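Local coordinates for protein acyl-coenzyme A oxidase 3 (Yarrowia lipolytica, PDB 5YS9) that oxidises acyl-CoA substrates to (2E)-enoyl-CoA, using FAD and passing electrons to oxygen to yield hydrogen peroxide, in peroxisomal fatty acid beta-oxidation, at residues I321-R326 / N439-A444; Q428-H433 / A646-Y651. One frame throughout, in Å; residues are numbered along the deposited sequence.

In the fold
Interactions 1 and 2 illustrate how buried packing can run up to a cofactor site; interaction 2 is the one that holds pocket residues. Their centres lie 6 Å apart and their segments alternate along the chain: helix 300-330 first, then the loop 428-433 after helix 391-428, then the start of helix 441-448, and last the loop 646-651. Side-chain to main-chain hydrogen bonds tie the two together: Asn439 ND2 to His433 O at 2.9 Å, and Arg326 NH1 to Gly649 O at 3.0 Å. Both contacts belong to one buried patch, in which a loop from the C-terminal part of the chain packs against the C-alpha1 region behind the main-chain atoms that hold FAD.

Interaction 1 (I321-R326 / N439-A444); sequences ITIALR and NGFGQA
Ile323 and Asn439 bring their segments nearest, with CA atoms 8.2 Å apart, a spacing that leaves side chains to bridge the gap. Residues 321-326 are an inner portion of helix 300-330, whereas 439-444 holds the beginning of helix 441-448, with Gly440 as its N-cap and a backbone bond from Ala444 N to Gly440 O. Ile323 points at the other segment and uses both its branches. With CG1 beside the backbone N (chi1 -71°), Ile323 CG2 is left anti to that N and reaches Phe441 CZ at 3.6 Å, meeting the ring obliquely. The longer branch is nearly extended (chi2 160°) and carries Ile323 CD1 to within 4.0 Å of Asn439 O. That same carbonyl oxygen of Asn439 sits 3.6 Å above the Phe441 ring plane, offset toward its rim. Ile323 and Phe441 come from opposing sides and overlap alongside, not end on, and Phe441 continues on to Phe320 and Cys426. The amide of Asn439 is engaged away from Ile323: its ND2 bonds to the main-chain oxygen of His433, while OD1 has a weak bond to Ile648 N. No hydrogen bond links the two segments, so what joins them is dispersion and shape: one branched side chain whose two arms lie against a phenyl ring and the carbonyl oxygen beside it.

Interaction 2 (Q428-H433 / A646-Y651); sequences QACGGH and APIGNY. With FAD (flavin-adenine dinucleotide), chain D.
Ile648 and Cys430 aim their side chains at each other from two loops that have no regular secondary structure. CD1 of Ile648 does the touching, 4.0 Å from Cys430 SG and 4.2 Å from Cys430 CB, so the methyl rests along the CB-SG bond. It gets there because CG1 stands between the backbone N and the carbonyl carbon (chi1 64°), with the branch then fully extended. His433 starts out toward Ile648, but its ring swings away to meet Tyr659 and, in the second subunit, Trp199 edge-to-face; what remains near Ile648 CD1 is the carbonyl oxygen, His433 O, at 4.4 Å. Ile648 is also covered by Ile323 and Val655. On the FAD side, a type I turn runs from Gln428 to Gly431. Gln428 O accepts two bonds, from Gly431 N within the turn and from the ribose hydroxyl O3B of FAD at 2.8 Å. Further along, Gly432 N donates to FAD O1P, a phosphate oxygen, at 3.0 Å, a bent bond with an N-H...O angle of 136°. The chemistry is thus divided: main-chain polar groups grip ribose and pyrophosphate, while Cys430, between these residues in sequence, turns its side chain to the C-terminal loop in a purely apolar contact.

Interaction 1 (I321-R326 / N439-A444)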
ATOM      1  N   ILE A 321     -11.293  -9.295  -2.221  1.00 35.66           N
ATOM      2  CA  ILE A 321     -11.082 -10.408  -3.107  1.00 35.89           C
ATOM      3  C   ILE A 321     -12.366 -10.733  -3.840  1.00 33.42           C
ATOM      4  O   ILE A 321     -12.333 -11.102  -4.990  1.00 33.79           O
ATOM      5  CB  ILE A 321     -10.456 -11.628  -2.405  1.00 36.73           C
ATOM      6  CG1 ILE A 321      -9.818 -12.547  -3.427  1.00 36.86           C
ATOM      7  CG2 ILE A 321     -11.485 -12.416  -1.632  1.00 38.53           C
ATOM      8  CD1 ILE A 321      -8.628 -11.971  -4.133  1.00 36.54           C
ATOM      9  N   THR A 322     -13.496 -10.628  -3.161  1.00 32.63           N
ATOM     10  CA  THR A 322     -14.765 -10.776  -3.839  1.00 32.52           C
ATOM     11  C   THR A 322     -15.042  -9.681  -4.858  1.00 32.45           C
ATOM     12  O   THR A 322     -15.447  -9.964  -5.961  1.00 35.17           O
ATOM     13  CB  THR A 322     -15.940 -10.908  -2.864  1.00 33.19           C
ATOM     14  OG1 THR A 322     -15.723 -12.016  -2.009  1.00 31.47           O
ATOM     15  CG2 THR A 322     -17.201 -11.143  -3.602  1.00 34.68           C
ATOM     16  N   ILE A 323     -14.780  -8.433  -4.507  1.00 34.72           N
ATOM     17  CA  ILE A 323     -14.913  -7.314  -5.484  1.00 30.53           C
ATOM     18  C   ILE A 323     -14.074  -7.571  -6.744  1.00 28.40           C
ATOM     19  O   ILE A 323     -14.612  -7.522  -7.895  1.00 27.12           O
ATOM     20  CB  ILE A 323     -14.553  -5.952  -4.856  1.00 30.40           C
ATOM     21  CG1 ILE A 323     -15.648  -5.549  -3.861  1.00 29.00           C
ATOM     22  CG2 ILE A 323     -14.371  -4.873  -5.926  1.00 30.01           C
ATOM     23  CD1 ILE A 323     -15.156  -4.513  -2.861  1.00 31.39           C
ATOM     24  N   ALA A 324     -12.787  -7.873  -6.538  1.00 26.75           N
ATOM     25  CA  ALA A 324     -11.858  -8.040  -7.700  1.00 28.38           C
ATOM     26  C   ALA A 324     -12.221  -9.196  -8.583  1.00 28.90           C
ATOM     27  O   ALA A 324     -12.120  -9.059  -9.797  1.00 33.21           O
ATOM     28  CB  ALA A 324     -10.419  -8.188  -7.264  1.00 28.06           C
ATOM     29  N   LEU A 325     -12.639 -10.316  -7.977  1.00 30.75           N
ATOM     30  CA  LEU A 325     -12.976 -11.543  -8.727  1.00 32.60           C
ATOM     31  C   LEU A 325     -14.260 -11.438  -9.547  1.00 32.44           C
ATOM     32  O   LEU A 325     -14.318 -11.918 -10.682  1.00 32.74           O
ATOM     33  CB  LEU A 325     -13.031 -12.759  -7.794  1.00 31.36           C
ATOM     34  CG  LEU A 325     -11.630 -13.264  -7.419  1.00 32.18           C
ATOM     35  CD1 LEU A 325     -11.624 -14.351  -6.354  1.00 32.04           C
ATOM     36  CD2 LEU A 325     -10.867 -13.747  -8.649  1.00 32.56           C
ATOM     37  N   ARG A 326     -15.285 -10.828  -8.971  1.00 33.34           N
ATOM     38  CA  ARG A 326     -16.528 -10.585  -9.701  1.00 33.54           C
ATOM     39  C   ARG A 326     -16.304  -9.638 -10.854  1.00 34.31           C
ATOM     40  O   ARG A 326     -16.749  -9.925 -11.977  1.00 34.07           O
ATOM     41  CB  ARG A 326     -17.626 -10.032  -8.791  1.00 33.37           C
ATOM     42  CG  ARG A 326     -18.244 -11.099  -7.926  1.00 30.54           C
ATOM     43  CD  ARG A 326     -19.211 -10.484  -6.947  1.00 28.77           C
ATOM     44  NE  ARG A 326     -19.619 -11.519  -6.015  1.00 31.50           N
ATOM     45  CZ  ARG A 326     -20.480 -11.385  -5.000  1.00 29.61           C
ATOM     46  NH1 ARG A 326     -21.029 -10.214  -4.716  1.00 28.34           N
ATOM     47  NH2 ARG A 326     -20.743 -12.456  -4.238  1.00 29.23           N
ATOM     48  N   ASN A 439     -15.552   2.236  -4.908  1.00 30.00           N
ATOM     49  CA  ASN A 439     -15.230   0.839  -4.879  1.00 30.80           C
ATOM     50  C   ASN A 439     -14.418   0.415  -3.641  1.00 32.01           C
ATOM     51  O   ASN A 439     -14.066  -0.734  -3.529  1.00 34.28           O
ATOM     52  CB  ASN A 439     -14.608   0.437  -6.188  1.00 32.26           C
ATOM     53  CG  ASN A 439     -15.604   0.531  -7.323  1.00 32.60           C
ATOM     54  OD1 ASN A 439     -16.717   0.011  -7.201  1.00 31.04           O
ATOM     55  ND2 ASN A 439     -15.243   1.225  -8.404  1.00 31.48           N
ATOM     56  N   GLY A 440     -14.148   1.344  -2.713  1.00 31.79           N
ATOM     57  CA  GLY A 440     -13.741   1.043  -1.348  1.00 31.21           C
ATOM     58  C   GLY A 440     -12.276   0.802  -1.091  1.00 31.31           C
ATOM     59  O   GLY A 440     -11.813   0.967   0.043  1.00 35.75           O
ATOM     60  N   PHE A 441     -11.526   0.427  -2.118  1.00 31.05           N
ATOM     61  CA  PHE A 441     -10.099   0.136  -1.951  1.00 29.60           C
ATOM     62  C   PHE A 441      -9.325   1.218  -1.183  1.00 29.08           C
ATOM     63  O   PHE A 441      -8.576   0.910  -0.263  1.00 35.69           O
ATOM     64  CB  PHE A 441      -9.437  -0.105  -3.296  1.00 31.80           C
ATOM     65  CG  PHE A 441     -10.059  -1.221  -4.104  1.00 33.78           C
ATOM     66  CD1 PHE A 441      -9.821  -2.547  -3.778  1.00 34.38           C
ATOM     67  CD2 PHE A 441     -10.860  -0.941  -5.212  1.00 37.86           C
ATOM     68  CE1 PHE A 441     -10.391  -3.562  -4.504  1.00 34.82           C
ATOM     69  CE2 PHE A 441     -11.426  -1.966  -5.963  1.00 36.00           C
ATOM     70  CZ  PHE A 441     -11.180  -3.272  -5.605  1.00 36.64           C
ATOM     71  N   GLY A 442      -9.508   2.479  -1.545  1.00 32.65           N
ATOM     72  CA  GLY A 442      -8.716   3.615  -1.015  1.00 26.88           C
ATOM     73  C   GLY A 442      -8.926   3.742   0.470  1.00 25.84           C
ATOM     74  O   GLY A 442      -7.953   3.692   1.265  1.00 25.95           O
ATOM     75  N   GLN A 443     -10.196   3.830   0.855  1.00 25.11           N
ATOM     76  CA  GLN A 443     -10.567   4.013   2.252  1.00 27.14           C
ATOM     77  C   GLN A 443     -10.236   2.753   3.121  1.00 29.18           C
ATOM     78  O   GLN A 443      -9.611   2.832   4.223  1.00 29.51           O
ATOM     79  CB  GLN A 443     -12.039   4.445   2.425  1.00 25.76           C
ATOM     80  CG  GLN A 443     -12.278   5.197   3.742  1.00 27.98           C
ATOM     81  CD  GLN A 443     -11.303   6.414   4.005  1.00 30.79           C
ATOM     82  OE1 GLN A 443     -10.381   6.301   4.841  1.00 35.65           O
ATOM     83  NE2 GLN A 443     -11.523   7.553   3.345  1.00 26.57           N
ATOM     84  N   ALA A 444     -10.608   1.590   2.622  1.00 28.02           N
ATOM     85  CA  ALA A 444     -10.224   0.371   3.292  1.00 28.24           C
ATOM     86  C   ALA A 444      -8.674   0.250   3.503  1.00 27.83           C
ATOM     87  O   ALA A 444      -8.227  -0.120   4.566  1.00 27.31           O
ATOM     88  CB  ALA A 444     -10.750  -0.771   2.488  1.00 29.98           C
TER

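Interaction 2 (Q428-H433 / A646-Y651)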
ATOM      1  N   GLN A 428      -5.519  -2.929  -7.791  1.00 33.98           N
ATOM      2  CA  GLN A 428      -4.805  -2.842  -9.046  1.00 33.90           C
ATOM      3  C   GLN A 428      -5.469  -3.703 -10.092  1.00 33.09           C
ATOM      4  O   GLN A 428      -5.575  -3.330 -11.240  1.00 31.61           O
ATOM      5  CB  GLN A 428      -3.350  -3.220  -8.863  1.00 34.40           C
ATOM      6  CG  GLN A 428      -2.495  -2.057  -8.427  1.00 35.95           C
ATOM      7  CD  GLN A 428      -1.147  -2.481  -7.924  1.00 37.32           C
ATOM      8  OE1 GLN A 428      -0.164  -2.424  -8.639  1.00 38.91           O
ATOM      9  NE2 GLN A 428      -1.096  -2.908  -6.693  1.00 31.55           N
ATOM     10  N   ALA A 429      -5.921  -4.864  -9.660  1.00 32.46           N
ATOM     11  CA  ALA A 429      -6.657  -5.805 -10.512  1.00 33.81           C
ATOM     12  C   ALA A 429      -7.947  -5.262 -11.132  1.00 31.73           C
ATOM     13  O   ALA A 429      -8.452  -5.861 -12.061  1.00 31.72           O
ATOM     14  CB  ALA A 429      -6.956  -7.099  -9.766  1.00 34.08           C
ATOM     15  N   CYS A 430      -8.488  -4.172 -10.597  1.00 31.27           N
ATOM     16  CA  CYS A 430      -9.664  -3.525 -11.156  1.00 31.67           C
ATOM     17  C   CYS A 430      -9.269  -2.270 -11.943  1.00 32.64           C
ATOM     18  O   CYS A 430     -10.133  -1.400 -12.217  1.00 33.01           O
ATOM     19  CB  CYS A 430     -10.607  -3.153 -10.022  1.00 31.43           C
ATOM     20  SG  CYS A 430     -11.237  -4.561  -9.144  1.00 32.41           S
ATOM     21  N   GLY A 431      -7.962  -2.115 -12.225  1.00 29.75           N
ATOM     22  CA  GLY A 431      -7.515  -1.032 -13.074  1.00 30.23           C
ATOM     23  C   GLY A 431      -7.835   0.317 -12.504  1.00 26.96           C
ATOM     24  O   GLY A 431      -7.918   0.434 -11.331  1.00 27.30           O
ATOM     25  N   GLY A 432      -8.023   1.321 -13.348  1.00 26.84           N
ATOM     26  CA  GLY A 432      -8.448   2.648 -12.917  1.00 27.34           C
ATOM     27  C   GLY A 432      -9.748   2.714 -12.118  1.00 29.81           C
ATOM     28  O   GLY A 432      -9.890   3.553 -11.209  1.00 34.43           O
ATOM     29  N   HIS A 433     -10.665   1.784 -12.348  1.00 30.75           N
ATOM     30  CA  HIS A 433     -11.866   1.725 -11.502  1.00 31.36           C
ATOM     31  C   HIS A 433     -11.567   1.300 -10.051  1.00 32.56           C
ATOM     32  O   HIS A 433     -12.422   1.437  -9.170  1.00 31.05           O
ATOM     33  CB  HIS A 433     -12.893   0.817 -12.148  1.00 31.96           C
ATOM     34  CG  HIS A 433     -13.297   1.274 -13.508  1.00 32.44           C
ATOM     35  ND1 HIS A 433     -13.355   0.424 -14.582  1.00 37.72           N
ATOM     36  CD2 HIS A 433     -13.579   2.504 -13.984  1.00 32.58           C
ATOM     37  CE1 HIS A 433     -13.723   1.101 -15.651  1.00 38.21           C
ATOM     38  NE2 HIS A 433     -13.899   2.360 -15.307  1.00 35.81           N
ATOM     39  N   ALA A 646     -19.377  -1.688  -2.718  1.00 31.55           N
ATOM     40  CA  ALA A 646     -18.730  -1.252  -3.933  1.00 28.99           C
ATOM     41  C   ALA A 646     -19.597  -1.665  -5.105  1.00 28.88           C
ATOM     42  O   ALA A 646     -19.982  -2.812  -5.189  1.00 34.11           O
ATOM     43  CB  ALA A 646     -17.353  -1.860  -4.034  1.00 27.97           C
ATOM     44  N   PRO A 647     -19.866  -0.772  -6.038  1.00 27.23           N
ATOM     45  CA  PRO A 647     -20.757  -1.080  -7.156  1.00 27.74           C
ATOM     46  C   PRO A 647     -20.278  -2.192  -8.072  1.00 29.73           C
ATOM     47  O   PRO A 647     -21.071  -2.979  -8.529  1.00 35.85           O
ATOM     48  CB  PRO A 647     -20.816   0.225  -7.936  1.00 28.65           C
ATOM     49  CG  PRO A 647     -19.948   1.183  -7.236  1.00 28.05           C
ATOM     50  CD  PRO A 647     -19.677   0.666  -5.874  1.00 29.12           C
ATOM     51  N   ILE A 648     -18.993  -2.228  -8.355  1.00 30.66           N
ATOM     52  CA  ILE A 648     -18.422  -3.229  -9.236  1.00 29.85           C
ATOM     53  C   ILE A 648     -18.418  -4.629  -8.617  1.00 29.37           C
ATOM     54  O   ILE A 648     -18.270  -5.611  -9.307  1.00 30.02           O
ATOM     55  CB  ILE A 648     -17.039  -2.800  -9.770  1.00 30.74           C
ATOM     56  CG1 ILE A 648     -16.022  -2.684  -8.648  1.00 28.77           C
ATOM     57  CG2 ILE A 648     -17.150  -1.484 -10.518  1.00 29.53           C
ATOM     58  CD1 ILE A 648     -14.625  -2.414  -9.130  1.00 29.29           C
ATOM     59  N   GLY A 649     -18.543  -4.694  -7.301  1.00 28.47           N
ATOM     60  CA  GLY A 649     -18.615  -5.946  -6.576  1.00 29.41           C
ATOM     61  C   GLY A 649     -19.975  -6.511  -6.185  1.00 30.41           C
ATOM     62  O   GLY A 649     -20.038  -7.464  -5.440  1.00 30.34           O
ATOM     63  N   ASN A 650     -21.062  -5.914  -6.647  1.00 30.89           N
ATOM     64  CA  ASN A 650     -22.410  -6.400  -6.289  1.00 33.09           C
ATOM     65  C   ASN A 650     -22.680  -7.826  -6.776  1.00 30.22           C
ATOM     66  O   ASN A 650     -22.066  -8.302  -7.783  1.00 31.80           O
ATOM     67  CB  ASN A 650     -23.515  -5.453  -6.783  1.00 32.35           C
ATOM     68  CG  ASN A 650     -23.499  -4.105  -6.073  1.00 33.71           C
ATOM     69  OD1 ASN A 650     -22.970  -3.960  -4.963  1.00 34.02           O
ATOM     70  ND2 ASN A 650     -24.079  -3.097  -6.729  1.00 34.86           N
ATOM     71  N   TYR A 651     -23.597  -8.493  -6.102  1.00 28.67           N
ATOM     72  CA  TYR A 651     -23.862  -9.894  -6.324  1.00 29.08           C
ATOM     73  C   TYR A 651     -24.315 -10.195  -7.747  1.00 33.67           C
ATOM     74  O   TYR A 651     -23.863 -11.148  -8.348  1.00 28.23           O
ATOM     75  CB  TYR A 651     -24.944 -10.342  -5.349  1.00 28.77           C
ATOM     76  CG  TYR A 651     -25.306 -11.788  -5.459  1.00 32.43           C
ATOM     77  CD1 TYR A 651     -24.648 -12.735  -4.717  1.00 29.32           C
ATOM     78  CD2 TYR A 651     -26.304 -12.209  -6.306  1.00 32.90           C
ATOM     79  CE1 TYR A 651     -24.964 -14.057  -4.814  1.00 29.55           C
ATOM     80  CE2 TYR A 651     -26.624 -13.536  -6.407  1.00 34.51           C
ATOM     81  CZ  TYR A 651     -25.945 -14.453  -5.654  1.00 34.43           C
ATOM     82  OH  TYR A 651     -26.253 -15.776  -5.738  1.00 36.74           O
TER
HETATM   83  PA  FAD D 801      -8.004  -2.493 -17.922  1.00 56.81           P
HETATM   84  O1A FAD D 801      -7.177  -2.095 -19.085  1.00 54.66           O
HETATM   85  O2A FAD D 801      -9.272  -3.231 -18.109  1.00 56.38           O
HETATM   86  O5B FAD D 801      -7.187  -3.376 -16.905  1.00 61.91           O
HETATM   87  C5B FAD D 801      -7.854  -3.738 -15.705  1.00 57.00           C
HETATM   88  C4B FAD D 801      -7.084  -4.853 -15.048  1.00 57.70           C
HETATM   89  O4B FAD D 801      -7.064  -5.970 -15.926  1.00 59.13           O
HETATM   90  C3B FAD D 801      -5.659  -4.399 -14.864  1.00 58.11           C
HETATM   91  O3B FAD D 801      -5.193  -4.777 -13.584  1.00 52.66           O
HETATM   92  C2B FAD D 801      -4.879  -5.168 -15.884  1.00 56.35           C
HETATM   93  O2B FAD D 801      -3.593  -5.489 -15.367  1.00 50.79           O
HETATM   94  C1B FAD D 801      -5.732  -6.388 -16.146  1.00 57.28           C
HETATM   95  N9A FAD D 801      -5.518  -6.699 -17.560  1.00 66.31           N
HETATM   96  C8A FAD D 801      -6.015  -6.014 -18.593  1.00 62.99           C
HETATM   97  N7A FAD D 801      -5.595  -6.552 -19.752  1.00 68.09           N
HETATM   98  C5A FAD D 801      -4.802  -7.589 -19.465  1.00 66.01           C
HETATM   99  C6A FAD D 801      -4.025  -8.585 -20.224  1.00 62.96           C
HETATM  100  N6A FAD D 801      -4.008  -8.594 -21.568  1.00 59.90           N
HETATM  101  N1A FAD D 801      -3.335  -9.492 -19.523  1.00 62.58           N
HETATM  102  C2A FAD D 801      -3.343  -9.501 -18.187  1.00 65.85           C
HETATM  103  N3A FAD D 801      -4.018  -8.633 -17.433  1.00 57.85           N
HETATM  104  C4A FAD D 801      -4.749  -7.673 -18.011  1.00 63.52           C
HETATM  105  N1  FAD D 801      -7.731   8.600 -19.167  1.00 37.15           N
HETATM  106  C2  FAD D 801      -7.768   9.621 -20.033  1.00 34.21           C
HETATM  107  O2  FAD D 801      -7.909   9.370 -21.223  1.00 33.07           O
HETATM  108  N3  FAD D 801      -7.644  10.889 -19.668  1.00 32.60           N
HETATM  109  C4  FAD D 801      -7.482  11.236 -18.411  1.00 32.61           C
HETATM  110  O4  FAD D 801      -7.376  12.415 -18.109  1.00 35.76           O
HETATM  111  C4X FAD D 801      -7.432  10.187 -17.391  1.00 35.29           C
HETATM  112  N5  FAD D 801      -7.266  10.474 -16.100  1.00 38.16           N
HETATM  113  C5X FAD D 801      -7.237   9.499 -15.188  1.00 38.28           C
HETATM  114  C6  FAD D 801      -7.087   9.841 -13.863  1.00 40.96           C
HETATM  115  C7  FAD D 801      -7.057   8.859 -12.907  1.00 39.97           C
HETATM  116  C7M FAD D 801      -6.880   9.233 -11.470  1.00 43.98           C
HETATM  117  C8  FAD D 801      -7.193   7.445 -13.308  1.00 41.83           C
HETATM  118  C8M FAD D 801      -7.159   6.367 -12.276  1.00 46.05           C
HETATM  119  C9  FAD D 801      -7.338   7.102 -14.633  1.00 41.92           C
HETATM  120  C9A FAD D 801      -7.373   8.083 -15.595  1.00 38.72           C
HETATM  121  N10 FAD D 801      -7.525   7.754 -16.950  1.00 37.29           N
HETATM  122  C10 FAD D 801      -7.570   8.804 -17.860  1.00 35.45           C
HETATM  123  C1' FAD D 801      -7.680   6.376 -17.418  1.00 42.46           C
HETATM  124  C2' FAD D 801      -6.451   5.484 -17.224  1.00 45.12           C
HETATM  125  O2' FAD D 801      -5.507   5.715 -18.262  1.00 42.19           O
HETATM  126  C3' FAD D 801      -6.858   4.010 -17.202  1.00 46.35           C
HETATM  127  O3' FAD D 801      -7.332   3.718 -15.904  1.00 44.76           O
HETATM  128  C4' FAD D 801      -5.741   3.022 -17.500  1.00 48.67           C
HETATM  129  O4' FAD D 801      -4.928   3.555 -18.534  1.00 50.27           O
HETATM  130  C5' FAD D 801      -6.260   1.691 -18.022  1.00 50.95           C
HETATM  131  O5' FAD D 801      -6.785   0.817 -17.036  1.00 52.52           O
HETATM  132  P   FAD D 801      -8.265   0.248 -17.188  1.00 55.76           P
HETATM  133  O1P FAD D 801      -9.118   0.790 -16.107  1.00 63.04           O
HETATM  134  O2P FAD D 801      -8.681   0.448 -18.591  1.00 59.58           O
HETATM  135  O3P FAD D 801      -8.184  -1.304 -16.874  1.00 63.61           O